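Local coordinates for siderophore periplasmic binding protein (Thermobifida fusca, PDB 5DH0) that probably binds the iron-loaded siderophore fuscachelin outside the cell membrane and hands it on for uptake, at residues Glu53-Glu57 against Ala58-Pro62; Glu67-Ala70 against Thr71-Thr74; Glu97-Glu101 against Ala102-Leu106; Glu209-Thr213 against Leu214-Gln218. All blocks are in the same frame, centred on the assembly; numbering follows the deposited sequence.

Interaction 1: residues Glu53-Glu57 against Ala58-Pro62; sequences EVVLE and AGIEP
Val55 and Ile60 meet where helix 52-57 runs out in a Schellman motif, a textbook way of ending a helix, and the carbonyl oxygen of Val55 is its hub. Ile60 N donates to Val55 O at 2.9 Å with a nearly straight N-H...O angle of 159°, and the amide of Ala58 adds a weak second bond to the same oxygen. Inside that closure Gly59 N bonds Leu56 O at 3.1 Å, the donor lying well above the carbonyl plane and not on a lone pair. Ala58 N also keeps the regular helical bond to Val54 O. Gly59 makes the reversal with positive phi, a conformation that favours glycine. An apolar contact accompanies these bonds: Val55 CB stands 4.2 Å from Ile60 CB. Further along, the chain folds back and brings the Pro62 ring obliquely against the same valine. A second shell fixes the frame. Val55 and Ile60 both rest on Ile45 of strand 45-47, Val54 packs on helix 142-154, and the extended Glu57 reaches away from the turn to a salt bridge with Arg160 and a hydrogen bond with Thr291. Of the two methyls of Val55, CG2 is the one wedged between backbone N and carbonyl carbon (chi1 -68° for CG1), and from there it touches Pro62 CG at 3.8 Å.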
ATOM      1  N   GLU A  53     -11.645  30.548 -15.100  1.00 39.95           N
ATOM      2  CA  GLU A  53     -12.546  29.388 -15.083  1.00 35.98           C
ATOM      3  C   GLU A  53     -13.971  29.821 -14.743  1.00 39.25           C
ATOM      4  O   GLU A  53     -14.950  29.242 -15.224  1.00 35.47           O
ATOM      5  CB  GLU A  53     -12.055  28.338 -14.076  1.00 35.55           C
ATOM      6  CG  GLU A  53     -10.735  27.641 -14.484  1.00 42.92           C
ATOM      7  CD  GLU A  53      -9.490  28.551 -14.389  1.00 42.75           C
ATOM      8  OE1 GLU A  53      -9.589  29.709 -13.904  1.00 36.45           O
ATOM      9  OE2 GLU A  53      -8.407  28.105 -14.826  1.00 46.34           O
ATOM     10  N   VAL A  54     -14.085  30.860 -13.925  1.00 36.94           N
ATOM     11  CA  VAL A  54     -15.395  31.342 -13.507  1.00 37.25           C
ATOM     12  C   VAL A  54     -16.139  32.039 -14.641  1.00 40.40           C
ATOM     13  O   VAL A  54     -17.309  31.732 -14.896  1.00 39.20           O
ATOM     14  CB  VAL A  54     -15.271  32.286 -12.304  1.00 39.27           C
ATOM     15  CG1 VAL A  54     -16.615  32.950 -11.977  1.00 37.16           C
ATOM     16  CG2 VAL A  54     -14.752  31.506 -11.108  1.00 37.67           C
ATOM     17  N   VAL A  55     -15.472  32.970 -15.324  1.00 38.01           N
ATOM     18  CA  VAL A  55     -16.133  33.705 -16.396  1.00 39.31           C
ATOM     19  C   VAL A  55     -16.424  32.774 -17.584  1.00 40.73           C
ATOM     20  O   VAL A  55     -17.479  32.888 -18.221  1.00 40.62           O
ATOM     21  CB  VAL A  55     -15.314  34.960 -16.859  1.00 40.81           C
ATOM     22  CG1 VAL A  55     -15.297  36.012 -15.765  1.00 33.47           C
ATOM     23  CG2 VAL A  55     -13.891  34.597 -17.308  1.00 37.84           C
ATOM     24  N   LEU A  56     -15.528  31.835 -17.875  1.00 35.76           N
ATOM     25  CA  LEU A  56     -15.802  30.893 -18.960  1.00 37.10           C
ATOM     26  C   LEU A  56     -17.085  30.084 -18.695  1.00 40.49           C
ATOM     27  O   LEU A  56     -17.931  29.961 -19.574  1.00 40.97           O
ATOM     28  CB  LEU A  56     -14.615  29.955 -19.186  1.00 34.06           C
ATOM     29  CG  LEU A  56     -13.425  30.635 -19.885  1.00 42.42           C
ATOM     30  CD1 LEU A  56     -12.163  29.787 -19.809  1.00 36.61           C
ATOM     31  CD2 LEU A  56     -13.753  30.975 -21.337  1.00 35.93           C
ATOM     32  N   GLU A  57     -17.241  29.558 -17.484  1.00 39.00           N
ATOM     33  CA  GLU A  57     -18.373  28.691 -17.178  1.00 39.64           C
ATOM     34  C   GLU A  57     -19.683  29.461 -17.156  1.00 41.17           C
ATOM     35  O   GLU A  57     -20.733  28.907 -17.448  1.00 39.35           O
ATOM     36  CB  GLU A  57     -18.155  27.982 -15.837  1.00 39.35           C
ATOM     37  CG  GLU A  57     -17.105  26.873 -15.927  1.00 38.14           C
ATOM     38  CD  GLU A  57     -16.823  26.196 -14.589  1.00 43.80           C
ATOM     39  OE1 GLU A  57     -16.235  25.089 -14.611  1.00 41.87           O
ATOM     40  OE2 GLU A  57     -17.170  26.766 -13.519  1.00 44.12           O
ATOM     41  N   ALA A  58     -19.591  30.743 -16.815  1.00 40.48           N
ATOM     42  CA  ALA A  58     -20.729  31.631 -16.720  1.00 36.52           C
ATOM     43  C   ALA A  58     -21.087  32.262 -18.072  1.00 41.95           C
ATOM     44  O   ALA A  58     -22.034  33.052 -18.162  1.00 38.52           O
ATOM     45  CB  ALA A  58     -20.443  32.711 -15.706  1.00 38.47           C
ATOM     46  N   GLY A  59     -20.325  31.912 -19.110  1.00 39.11           N
ATOM     47  CA  GLY A  59     -20.480  32.501 -20.430  1.00 38.32           C
ATOM     48  C   GLY A  59     -20.265  34.011 -20.485  1.00 42.35           C
ATOM     49  O   GLY A  59     -20.909  34.706 -21.266  1.00 43.15           O
ATOM     50  N   ILE A  60     -19.365  34.522 -19.656  1.00 39.86           N
ATOM     51  CA  ILE A  60     -19.034  35.944 -19.663  1.00 43.76           C
ATOM     52  C   ILE A  60     -17.713  36.209 -20.384  1.00 41.64           C
ATOM     53  O   ILE A  60     -16.741  35.502 -20.164  1.00 46.19           O
ATOM     54  CB  ILE A  60     -18.944  36.494 -18.228  1.00 42.60           C
ATOM     55  CG1 ILE A  60     -20.329  36.535 -17.591  1.00 40.93           C
ATOM     56  CG2 ILE A  60     -18.276  37.859 -18.198  1.00 41.74           C
ATOM     57  CD1 ILE A  60     -20.275  36.699 -16.097  1.00 38.31           C
ATOM     58  N   GLU A  61     -17.680  37.211 -21.255  1.00 42.71           N
ATOM     59  CA  GLU A  61     -16.420  37.644 -21.859  1.00 44.82           C
ATOM     60  C   GLU A  61     -15.753  38.691 -20.965  1.00 44.37           C
ATOM     61  O   GLU A  61     -16.245  39.822 -20.839  1.00 39.00           O
ATOM     62  CB  GLU A  61     -16.643  38.218 -23.257  1.00 45.86           C
ATOM     63  CG  GLU A  61     -17.223  37.240 -24.268  1.00 53.63           C
ATOM     64  CD  GLU A  61     -17.267  37.816 -25.687  1.00 65.96           C
ATOM     65  OE1 GLU A  61     -16.268  38.434 -26.128  1.00 65.48           O
ATOM     66  OE2 GLU A  61     -18.303  37.650 -26.363  1.00 74.52           O
ATOM     67  N   PRO A  62     -14.633  38.317 -20.333  1.00 41.79           N
ATOM     68  CA  PRO A  62     -13.963  39.230 -19.401  1.00 37.71           C
ATOM     69  C   PRO A  62     -13.307  40.342 -20.180  1.00 38.64           C
ATOM     70  O   PRO A  62     -12.980  40.121 -21.348  1.00 39.94           O
ATOM     71  CB  PRO A  62     -12.930  38.340 -18.709  1.00 36.21           C
ATOM     72  CG  PRO A  62     -12.620  37.274 -19.725  1.00 36.83           C
ATOM     73  CD  PRO A  62     -13.863  37.082 -20.569  1.00 38.92           C
TER

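Interaction 2: residues Glu67-Ala70 against Thr71-Thr74; sequences EPVA and TLYT
Val69 turns CG1 away from its own backbone N (chi1 175°), while Thr71 holds OG1 between its N and carbonyl carbon (chi1 47°), and the two side chains come together with Val69 CG1 close to Thr71 OG1. Tyr73 sends its ring back under the turn. There Leu72 CB sits over the centre of one ring face, 3.7 Å above the plane, and Val69 N lies at the ring edge, in plane. Val69 O approaches the same ring obliquely, 3.2 Å from Tyr73 CD2. That oxygen also accepts from Leu72 N at 3.0 Å, and Ala70 O takes the next amide, Tyr73 N, at 3.1 Å; in both bonds the donor stands above the carbonyl plane. Leu72 CD1 closes the apolar side 4.1 Å from Val69 CB. Behind the turn, the tyrosine ring packs on Thr52, Glu53 and Leu56 of helix 52-57 and on Leu81 of helix 75-81. With an alanine here, the bend from Val69 to Leu72 would probably lose the ring on which it rests, leaving a gap towards helix 52-57. Thr74 then caps the following helix through OG1 to Glu77 N. Two successive bonds from residue i+3 back to residue i make this a short 3-10 turn, here leading from strand 64-66 into the N-cap of helix 75-81.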
ATOM      1  N   GLU A  67      -2.630  36.201 -17.882  1.00 38.90           N
ATOM      2  CA  GLU A  67      -1.971  35.482 -18.967  1.00 42.01           C
ATOM      3  C   GLU A  67      -2.494  34.044 -19.049  1.00 43.91           C
ATOM      4  O   GLU A  67      -2.334  33.263 -18.110  1.00 41.94           O
ATOM      5  CB  GLU A  67      -0.449  35.507 -18.753  1.00 40.68           C
ATOM      6  CG  GLU A  67       0.353  34.838 -19.837  1.00 47.49           C
ATOM      7  CD  GLU A  67       0.609  35.759 -21.023  1.00 56.76           C
ATOM      8  OE1 GLU A  67      -0.241  35.796 -21.945  1.00 55.15           O
ATOM      9  OE2 GLU A  67       1.649  36.459 -21.024  1.00 61.41           O
ATOM     10  N   PRO A  68      -3.193  33.714 -20.141  1.00 42.11           N
ATOM     11  CA  PRO A  68      -3.781  32.373 -20.200  1.00 38.59           C
ATOM     12  C   PRO A  68      -2.749  31.274 -20.433  1.00 41.35           C
ATOM     13  O   PRO A  68      -1.755  31.456 -21.123  1.00 41.27           O
ATOM     14  CB  PRO A  68      -4.775  32.461 -21.371  1.00 38.57           C
ATOM     15  CG  PRO A  68      -4.443  33.704 -22.100  1.00 40.59           C
ATOM     16  CD  PRO A  68      -3.725  34.619 -21.169  1.00 40.93           C
ATOM     17  N   VAL A  69      -3.015  30.131 -19.818  1.00 42.08           N
ATOM     18  CA  VAL A  69      -2.162  28.969 -19.862  1.00 36.34           C
ATOM     19  C   VAL A  69      -2.905  27.887 -20.631  1.00 39.49           C
ATOM     20  O   VAL A  69      -3.902  27.366 -20.139  1.00 43.26           O
ATOM     21  CB  VAL A  69      -1.820  28.499 -18.431  1.00 42.03           C
ATOM     22  CG1 VAL A  69      -1.021  27.201 -18.441  1.00 30.20           C
ATOM     23  CG2 VAL A  69      -1.094  29.609 -17.668  1.00 35.55           C
ATOM     24  N   ALA A  70      -2.435  27.551 -21.830  1.00 41.89           N
ATOM     25  CA  ALA A  70      -3.147  26.639 -22.732  1.00 41.91           C
ATOM     26  C   ALA A  70      -3.549  25.308 -22.108  1.00 43.95           C
ATOM     27  O   ALA A  70      -4.633  24.785 -22.387  1.00 44.09           O
ATOM     28  CB  ALA A  70      -2.318  26.375 -23.954  1.00 38.99           C
ATOM     29  N   THR A  71      -2.678  24.761 -21.268  1.00 42.32           N
ATOM     30  CA  THR A  71      -2.921  23.462 -20.648  1.00 43.91           C
ATOM     31  C   THR A  71      -4.196  23.414 -19.779  1.00 42.08           C
ATOM     32  O   THR A  71      -4.787  22.354 -19.631  1.00 44.65           O
ATOM     33  CB  THR A  71      -1.691  23.027 -19.812  1.00 47.23           C
ATOM     34  OG1 THR A  71      -1.249  24.118 -18.991  1.00 47.43           O
ATOM     35  CG2 THR A  71      -0.539  22.617 -20.730  1.00 47.60           C
ATOM     36  N   LEU A  72      -4.650  24.553 -19.254  1.00 42.19           N
ATOM     37  CA  LEU A  72      -5.872  24.599 -18.430  1.00 40.15           C
ATOM     38  C   LEU A  72      -7.200  24.676 -19.208  1.00 43.50           C
ATOM     39  O   LEU A  72      -8.286  24.649 -18.598  1.00 38.19           O
ATOM     40  CB  LEU A  72      -5.824  25.798 -17.475  1.00 39.13           C
ATOM     41  CG  LEU A  72      -4.706  25.898 -16.438  1.00 44.75           C
ATOM     42  CD1 LEU A  72      -4.710  27.267 -15.778  1.00 45.25           C
ATOM     43  CD2 LEU A  72      -4.865  24.821 -15.405  1.00 44.57           C
ATOM     44  N   TYR A  73      -7.136  24.794 -20.534  1.00 38.50           N
ATOM     45  CA  TYR A  73      -8.348  25.091 -21.307  1.00 43.16           C
ATOM     46  C   TYR A  73      -8.469  24.252 -22.561  1.00 44.29           C
ATOM     47  O   TYR A  73      -7.485  23.659 -23.005  1.00 43.16           O
ATOM     48  CB  TYR A  73      -8.392  26.577 -21.684  1.00 39.33           C
ATOM     49  CG  TYR A  73      -8.184  27.473 -20.491  1.00 44.36           C
ATOM     50  CD1 TYR A  73      -9.168  27.595 -19.512  1.00 38.45           C
ATOM     51  CD2 TYR A  73      -6.990  28.173 -20.323  1.00 42.57           C
ATOM     52  CE1 TYR A  73      -8.973  28.396 -18.402  1.00 38.47           C
ATOM     53  CE2 TYR A  73      -6.788  28.982 -19.221  1.00 42.71           C
ATOM     54  CZ  TYR A  73      -7.784  29.088 -18.264  1.00 43.00           C
ATOM     55  OH  TYR A  73      -7.579  29.888 -17.167  1.00 53.71           O
ATOM     56  N   THR A  74      -9.679  24.204 -23.128  1.00 46.64           N
ATOM     57  CA  THR A  74      -9.884  23.548 -24.418  1.00 46.47           C
ATOM     58  C   THR A  74      -9.142  24.384 -25.447  1.00 45.52           C
ATOM     59  O   THR A  74      -8.856  25.557 -25.210  1.00 43.37           O
ATOM     60  CB  THR A  74     -11.384  23.415 -24.817  1.00 45.01           C
ATOM     61  OG1 THR A  74     -11.921  24.710 -25.121  1.00 45.48           O
ATOM     62  CG2 THR A  74     -12.209  22.747 -23.705  1.00 44.40           C
TER

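Interaction 3: residues Glu97-Glu101 against Ala102-Leu106; sequences EAIAE and AQPDL
Ala102 N still makes the helical bond to Ala98 O, 3.1 Å long, but Gln103 swings to positive phi (54°) and its amide turns to Ala100 O at 3.1 Å, with the donor high above the carbonyl plane, and makes a weak bond to Ile99 O. The next residue has no amide hydrogen to give: Pro104 lays its ring carbon CD against Ile99 O at 3.1 Å, so the place that a further N-H would take is filled by a CH2 group. On the same side the ring meets the isoleucine side chain nearly at a right angle, Pro104 CG lying 4.0 Å from the branch methyl Ile99 CG2. That methyl is directed opposite to the backbone N, and the longer CG1 branch, opposite to the carbonyl carbon (chi1 -67°), leads away from the proline. Helix 96-102 ends here and the chain enters strand 106-112 of the parallel sheet, a helix-to-strand link of the alpha/beta lobe. Ile99 packs inward on Val87 of strand 86-88 and on Ile129. The side chain of Gln103 goes outward, extended beyond CG, and passes over the last turn with CG 3.5 Å from Ala100 O. A water bridges its end back to the helix, accepting from Gln103 NE2 at 2.9 Å and donating to Glu101 O at 2.8 Å. Past the proline, Asp105 holds the backbone amides of Gln43 and Arg44 with its two carboxylate oxygens.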
ATOM      1  N   GLU A  97      -1.974  49.427 -14.523  1.00 53.01           N
ATOM      2  CA  GLU A  97      -2.303  50.243 -15.681  1.00 51.49           C
ATOM      3  C   GLU A  97      -3.191  49.510 -16.664  1.00 50.80           C
ATOM      4  O   GLU A  97      -4.130  50.077 -17.206  1.00 52.58           O
ATOM      5  CB  GLU A  97      -1.033  50.685 -16.403  1.00 63.10           C
ATOM      6  CG  GLU A  97      -0.321  51.850 -15.766  1.00 69.80           C
ATOM      7  CD  GLU A  97       0.004  52.915 -16.787  1.00 83.21           C
ATOM      8  OE1 GLU A  97      -0.076  52.608 -18.001  1.00 88.08           O
ATOM      9  OE2 GLU A  97       0.319  54.056 -16.380  1.00 82.00           O
ATOM     10  N   ALA A  98      -2.871  48.248 -16.910  1.00 49.85           N
ATOM     11  CA  ALA A  98      -3.632  47.455 -17.859  1.00 47.88           C
ATOM     12  C   ALA A  98      -5.064  47.280 -17.354  1.00 49.69           C
ATOM     13  O   ALA A  98      -6.022  47.271 -18.134  1.00 51.03           O
ATOM     14  CB  ALA A  98      -2.958  46.102 -18.088  1.00 42.94           C
ATOM     15  N   ILE A  99      -5.209  47.167 -16.041  1.00 45.36           N
ATOM     16  CA  ILE A  99      -6.524  46.952 -15.466  1.00 49.36           C
ATOM     17  C   ILE A  99      -7.378  48.196 -15.623  1.00 48.13           C
ATOM     18  O   ILE A  99      -8.543  48.100 -16.003  1.00 47.07           O
ATOM     19  CB  ILE A  99      -6.440  46.555 -13.985  1.00 46.65           C
ATOM     20  CG1 ILE A  99      -5.794  45.175 -13.869  1.00 44.04           C
ATOM     21  CG2 ILE A  99      -7.831  46.585 -13.353  1.00 41.60           C
ATOM     22  CD1 ILE A  99      -5.771  44.624 -12.472  1.00 45.43           C
ATOM     23  N   ALA A 100      -6.799  49.361 -15.350  1.00 47.70           N
ATOM     24  CA  ALA A 100      -7.534  50.609 -15.508  1.00 48.46           C
ATOM     25  C   ALA A 100      -7.902  50.843 -16.983  1.00 46.61           C
ATOM     26  O   ALA A 100      -8.996  51.323 -17.290  1.00 46.12           O
ATOM     27  CB  ALA A 100      -6.735  51.777 -14.951  1.00 44.80           C
ATOM     28  N   GLU A 101      -7.016  50.470 -17.902  1.00 47.30           N
ATOM     29  CA  GLU A 101      -7.331  50.640 -19.317  1.00 48.45           C
ATOM     30  C   GLU A 101      -8.488  49.740 -19.771  1.00 48.24           C
ATOM     31  O   GLU A 101      -9.274  50.131 -20.631  1.00 45.04           O
ATOM     32  CB  GLU A 101      -6.095  50.392 -20.174  1.00 53.77           C
ATOM     33  CG  GLU A 101      -5.378  51.686 -20.572  1.00 60.09           C
ATOM     34  CD  GLU A 101      -4.191  51.437 -21.487  1.00 70.06           C
ATOM     35  OE1 GLU A 101      -3.082  51.179 -20.966  1.00 68.64           O
ATOM     36  OE2 GLU A 101      -4.371  51.497 -22.727  1.00 77.30           O
ATOM     37  N   ALA A 102      -8.600  48.548 -19.187  1.00 45.90           N
ATOM     38  CA  ALA A 102      -9.724  47.656 -19.486  1.00 45.54           C
ATOM     39  C   ALA A 102     -11.057  48.196 -18.953  1.00 42.78           C
ATOM     40  O   ALA A 102     -12.109  47.777 -19.414  1.00 41.69           O
ATOM     41  CB  ALA A 102      -9.472  46.273 -18.925  1.00 42.80           C
ATOM     42  N   GLN A 103     -11.005  49.122 -17.998  1.00 43.11           N
ATOM     43  CA  GLN A 103     -12.210  49.738 -17.417  1.00 43.83           C
ATOM     44  C   GLN A 103     -13.234  48.730 -16.881  1.00 42.13           C
ATOM     45  O   GLN A 103     -14.364  48.653 -17.366  1.00 37.50           O
ATOM     46  CB  GLN A 103     -12.876  50.650 -18.449  1.00 42.02           C
ATOM     47  CG  GLN A 103     -12.182  51.993 -18.564  1.00 47.37           C
ATOM     48  CD  GLN A 103     -12.609  52.794 -19.773  1.00 44.51           C
ATOM     49  OE1 GLN A 103     -12.942  53.970 -19.643  1.00 45.35           O
ATOM     50  NE2 GLN A 103     -12.578  52.175 -20.957  1.00 37.85           N
ATOM     51  N   PRO A 104     -12.839  47.953 -15.869  1.00 43.23           N
ATOM     52  CA  PRO A 104     -13.762  46.960 -15.314  1.00 40.02           C
ATOM     53  C   PRO A 104     -14.791  47.605 -14.419  1.00 40.32           C
ATOM     54  O   PRO A 104     -14.541  48.701 -13.934  1.00 38.32           O
ATOM     55  CB  PRO A 104     -12.840  46.051 -14.501  1.00 39.77           C
ATOM     56  CG  PRO A 104     -11.759  46.984 -14.025  1.00 41.34           C
ATOM     57  CD  PRO A 104     -11.540  47.955 -15.170  1.00 39.12           C
ATOM     58  N   ASP A 105     -15.923  46.941 -14.199  1.00 46.51           N
ATOM     59  CA  ASP A 105     -16.842  47.343 -13.136  1.00 44.00           C
ATOM     60  C   ASP A 105     -16.763  46.340 -11.980  1.00 48.96           C
ATOM     61  O   ASP A 105     -17.351  46.548 -10.911  1.00 47.41           O
ATOM     62  CB  ASP A 105     -18.286  47.468 -13.658  1.00 46.29           C
ATOM     63  CG  ASP A 105     -18.827  46.169 -14.254  1.00 48.87           C
ATOM     64  OD1 ASP A 105     -18.053  45.202 -14.426  1.00 48.75           O
ATOM     65  OD2 ASP A 105     -20.038  46.124 -14.579  1.00 55.87           O
ATOM     66  N   LEU A 106     -16.031  45.250 -12.214  1.00 43.98           N
ATOM     67  CA  LEU A 106     -15.786  44.256 -11.174  1.00 43.54           C
ATOM     68  C   LEU A 106     -14.509  43.469 -11.446  1.00 41.82           C
ATOM     69  O   LEU A 106     -14.316  42.940 -12.544  1.00 41.70           O
ATOM     70  CB  LEU A 106     -16.962  43.296 -11.057  1.00 39.08           C
ATOM     71  CG  LEU A 106     -16.754  42.133 -10.086  1.00 36.81           C
ATOM     72  CD1 LEU A 106     -16.688  42.585  -8.632  1.00 40.14           C
ATOM     73  CD2 LEU A 106     -17.839  41.116 -10.282  1.00 37.27           C
TER
HETATM   74  O   HOH W   1     -11.480  49.908 -22.322  1.00 45.72           O

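Interaction 4: residues Glu209-Thr213 against Leu214-Gln218; sequences EILHT and LGAKQ
Leu211 meets Ala216 with one branch and Gln218 with the other, and Leu214 follows one turn on; these residues carry the contact. The two branches of Leu211 divide the work: CD2 touches Ala216 CB at 3.8 Å, while CD1 faces the amide oxygen of Gln218, and Leu211 CB lies 3.7 Å from Gln218 NE2. The glutamine comes in extended beyond CG (chi2 -177°), its amide slanting across the leucine at CB and CD1, and NE2 is hydrogen-bonded to Gly208 O. A leucine in place of Gln218 would probably leave Gly208 O without that donor and the end of the side chain free to turn over Leu211. Leu214 sets CB 3.4 Å from Ile210 O, and its side chain joins Leu211 against Ile302 of helix 292-307. At the near end Thr213 OG1 and N grip Glu209 O from opposite faces of its plane. The backbone then closes the helix: Ala216 N reaches Leu211 O at 2.9 Å, and within that span Gly215 N bonds His212 O at 2.8 Å. Gly215 has positive phi at angles where a side chain would be jammed against the preceding carbonyl oxygen. Such a pair of bonds is the Schellman motif, here leading from helix 206-213 into the short strand 217-218, parallel to strand 187-193 in the mixed sheet.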
ATOM      1  N   GLU A 209      -6.715  14.118  -4.567  1.00 28.67           N
ATOM      2  CA  GLU A 209      -7.699  14.433  -3.561  1.00 33.36           C
ATOM      3  C   GLU A 209      -9.075  13.900  -3.970  1.00 36.62           C
ATOM      4  O   GLU A 209      -9.833  13.442  -3.119  1.00 36.46           O
ATOM      5  CB  GLU A 209      -7.752  15.937  -3.313  1.00 33.22           C
ATOM      6  CG  GLU A 209      -8.409  16.290  -1.995  1.00 37.22           C
ATOM      7  CD  GLU A 209      -9.893  16.651  -2.144  1.00 47.72           C
ATOM      8  OE1 GLU A 209     -10.401  16.597  -3.289  1.00 40.38           O
ATOM      9  OE2 GLU A 209     -10.545  16.989  -1.117  1.00 53.14           O
ATOM     10  N   ILE A 210      -9.379  13.924  -5.267  1.00 30.80           N
ATOM     11  CA  ILE A 210     -10.654  13.387  -5.736  1.00 34.52           C
ATOM     12  C   ILE A 210     -10.702  11.875  -5.623  1.00 31.81           C
ATOM     13  O   ILE A 210     -11.711  11.315  -5.193  1.00 32.57           O
ATOM     14  CB  ILE A 210     -10.952  13.817  -7.177  1.00 33.23           C
ATOM     15  CG1 ILE A 210     -11.321  15.295  -7.176  1.00 34.80           C
ATOM     16  CG2 ILE A 210     -12.138  13.041  -7.724  1.00 27.91           C
ATOM     17  CD1 ILE A 210     -11.187  15.935  -8.502  1.00 39.25           C
ATOM     18  N   LEU A 211      -9.609  11.209  -5.974  1.00 32.57           N
ATOM     19  CA  LEU A 211      -9.518   9.771  -5.749  1.00 33.64           C
ATOM     20  C   LEU A 211      -9.689   9.467  -4.261  1.00 35.87           C
ATOM     21  O   LEU A 211     -10.393   8.525  -3.894  1.00 35.35           O
ATOM     22  CB  LEU A 211      -8.189   9.218  -6.254  1.00 35.77           C
ATOM     23  CG  LEU A 211      -8.121   8.976  -7.760  1.00 36.84           C
ATOM     24  CD1 LEU A 211      -6.675   8.981  -8.225  1.00 35.35           C
ATOM     25  CD2 LEU A 211      -8.789   7.651  -8.095  1.00 36.33           C
ATOM     26  N   HIS A 212      -9.051  10.268  -3.412  1.00 33.13           N
ATOM     27  CA  HIS A 212      -9.159  10.071  -1.974  1.00 32.89           C
ATOM     28  C   HIS A 212     -10.611  10.299  -1.500  1.00 36.49           C
ATOM     29  O   HIS A 212     -11.173   9.475  -0.789  1.00 34.38           O
ATOM     30  CB  HIS A 212      -8.193  10.996  -1.240  1.00 28.20           C
ATOM     31  CG  HIS A 212      -8.166  10.794   0.244  1.00 35.48           C
ATOM     32  ND1 HIS A 212      -7.723   9.625   0.833  1.00 35.91           N
ATOM     33  CD2 HIS A 212      -8.514  11.620   1.263  1.00 34.84           C
ATOM     34  CE1 HIS A 212      -7.804   9.739   2.148  1.00 35.68           C
ATOM     35  NE2 HIS A 212      -8.286  10.937   2.435  1.00 35.07           N
ATOM     36  N   THR A 213     -11.215  11.404  -1.921  1.00 34.12           N
ATOM     37  CA  THR A 213     -12.591  11.727  -1.559  1.00 35.67           C
ATOM     38  C   THR A 213     -13.569  10.606  -1.956  1.00 36.51           C
ATOM     39  O   THR A 213     -14.561  10.362  -1.297  1.00 38.75           O
ATOM     40  CB  THR A 213     -12.998  13.047  -2.220  1.00 38.55           C
ATOM     41  OG1 THR A 213     -12.145  14.090  -1.731  1.00 40.95           O
ATOM     42  CG2 THR A 213     -14.442  13.402  -1.930  1.00 34.73           C
ATOM     43  N   LEU A 214     -13.241   9.906  -3.026  1.00 36.86           N
ATOM     44  CA  LEU A 214     -14.047   8.824  -3.534  1.00 34.37           C
ATOM     45  C   LEU A 214     -13.838   7.554  -2.711  1.00 38.61           C
ATOM     46  O   LEU A 214     -14.604   6.594  -2.813  1.00 37.78           O
ATOM     47  CB  LEU A 214     -13.678   8.585  -4.988  1.00 34.84           C
ATOM     48  CG  LEU A 214     -14.499   7.721  -5.917  1.00 38.24           C
ATOM     49  CD1 LEU A 214     -15.869   8.355  -6.124  1.00 33.66           C
ATOM     50  CD2 LEU A 214     -13.752   7.613  -7.232  1.00 31.56           C
ATOM     51  N   GLY A 215     -12.788   7.542  -1.899  1.00 33.83           N
ATOM     52  CA  GLY A 215     -12.457   6.346  -1.148  1.00 31.32           C
ATOM     53  C   GLY A 215     -11.550   5.375  -1.881  1.00 35.86           C
ATOM     54  O   GLY A 215     -11.397   4.226  -1.461  1.00 37.18           O
ATOM     55  N   ALA A 216     -10.922   5.828  -2.967  1.00 36.43           N
ATOM     56  CA  ALA A 216      -9.948   4.994  -3.676  1.00 34.17           C
ATOM     57  C   ALA A 216      -8.707   4.785  -2.824  1.00 32.49           C
ATOM     58  O   ALA A 216      -8.371   5.616  -1.992  1.00 33.31           O
ATOM     59  CB  ALA A 216      -9.566   5.613  -5.019  1.00 36.53           C
ATOM     60  N   LYS A 217      -8.041   3.659  -3.022  1.00 30.66           N
ATOM     61  CA  LYS A 217      -6.761   3.422  -2.394  1.00 32.65           C
ATOM     62  C   LYS A 217      -5.656   3.915  -3.346  1.00 38.70           C
ATOM     63  O   LYS A 217      -5.740   3.706  -4.571  1.00 36.50           O
ATOM     64  CB  LYS A 217      -6.632   1.932  -2.057  1.00 38.22           C
ATOM     65  CG  LYS A 217      -5.248   1.476  -1.615  1.00 46.35           C
ATOM     66  CD  LYS A 217      -5.306   0.379  -0.524  1.00 52.51           C
ATOM     67  CE  LYS A 217      -6.456  -0.601  -0.703  1.00 50.77           C
ATOM     68  NZ  LYS A 217      -6.377  -1.384  -1.956  1.00 59.12           N
ATOM     69  N   GLN A 218      -4.640   4.604  -2.823  1.00 33.07           N
ATOM     70  CA  GLN A 218      -3.549   5.023  -3.708  1.00 37.01           C
ATOM     71  C   GLN A 218      -2.202   4.485  -3.248  1.00 37.91           C
ATOM     72  O   GLN A 218      -2.059   4.031  -2.116  1.00 31.26           O
ATOM     73  CB  GLN A 218      -3.496   6.561  -3.858  1.00 32.13           C
ATOM     74  CG  GLN A 218      -4.797   7.150  -4.406  1.00 32.48           C
ATOM     75  CD  GLN A 218      -4.746   8.653  -4.640  1.00 32.69           C
ATOM     76  OE1 GLN A 218      -4.066   9.128  -5.547  1.00 38.46           O
ATOM     77  NE2 GLN A 218      -5.461   9.410  -3.809  1.00 31.51           N
TER

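How the interactions relate
Three of the four contacts terminate helices, and interactions 1 and 4 do so with the same Schellman geometry on opposite sides of the chain's centre, their own centres 29 Å apart. Interaction 3, whose helix ends at a non-glycine residue with positive phi, followed by a proline, is the outlier, about 41 Å between centres from interaction 4. Interactions 1 and 2 alone touch: Glu53 OE2 and Tyr73 OH are 3.1 Å apart, a probable hydrogen bond, and Leu56 CD1 packs on Tyr73 CD1 at 3.7 Å. Glu53 also salt-bridges Arg290, on which Leu72 rests. As in relatives, the siderophore probably binds between the two lobes; interaction 2 is centred nearest the chain's centre, about 11 Å away, but without bound ligand no residue is assigned to the site.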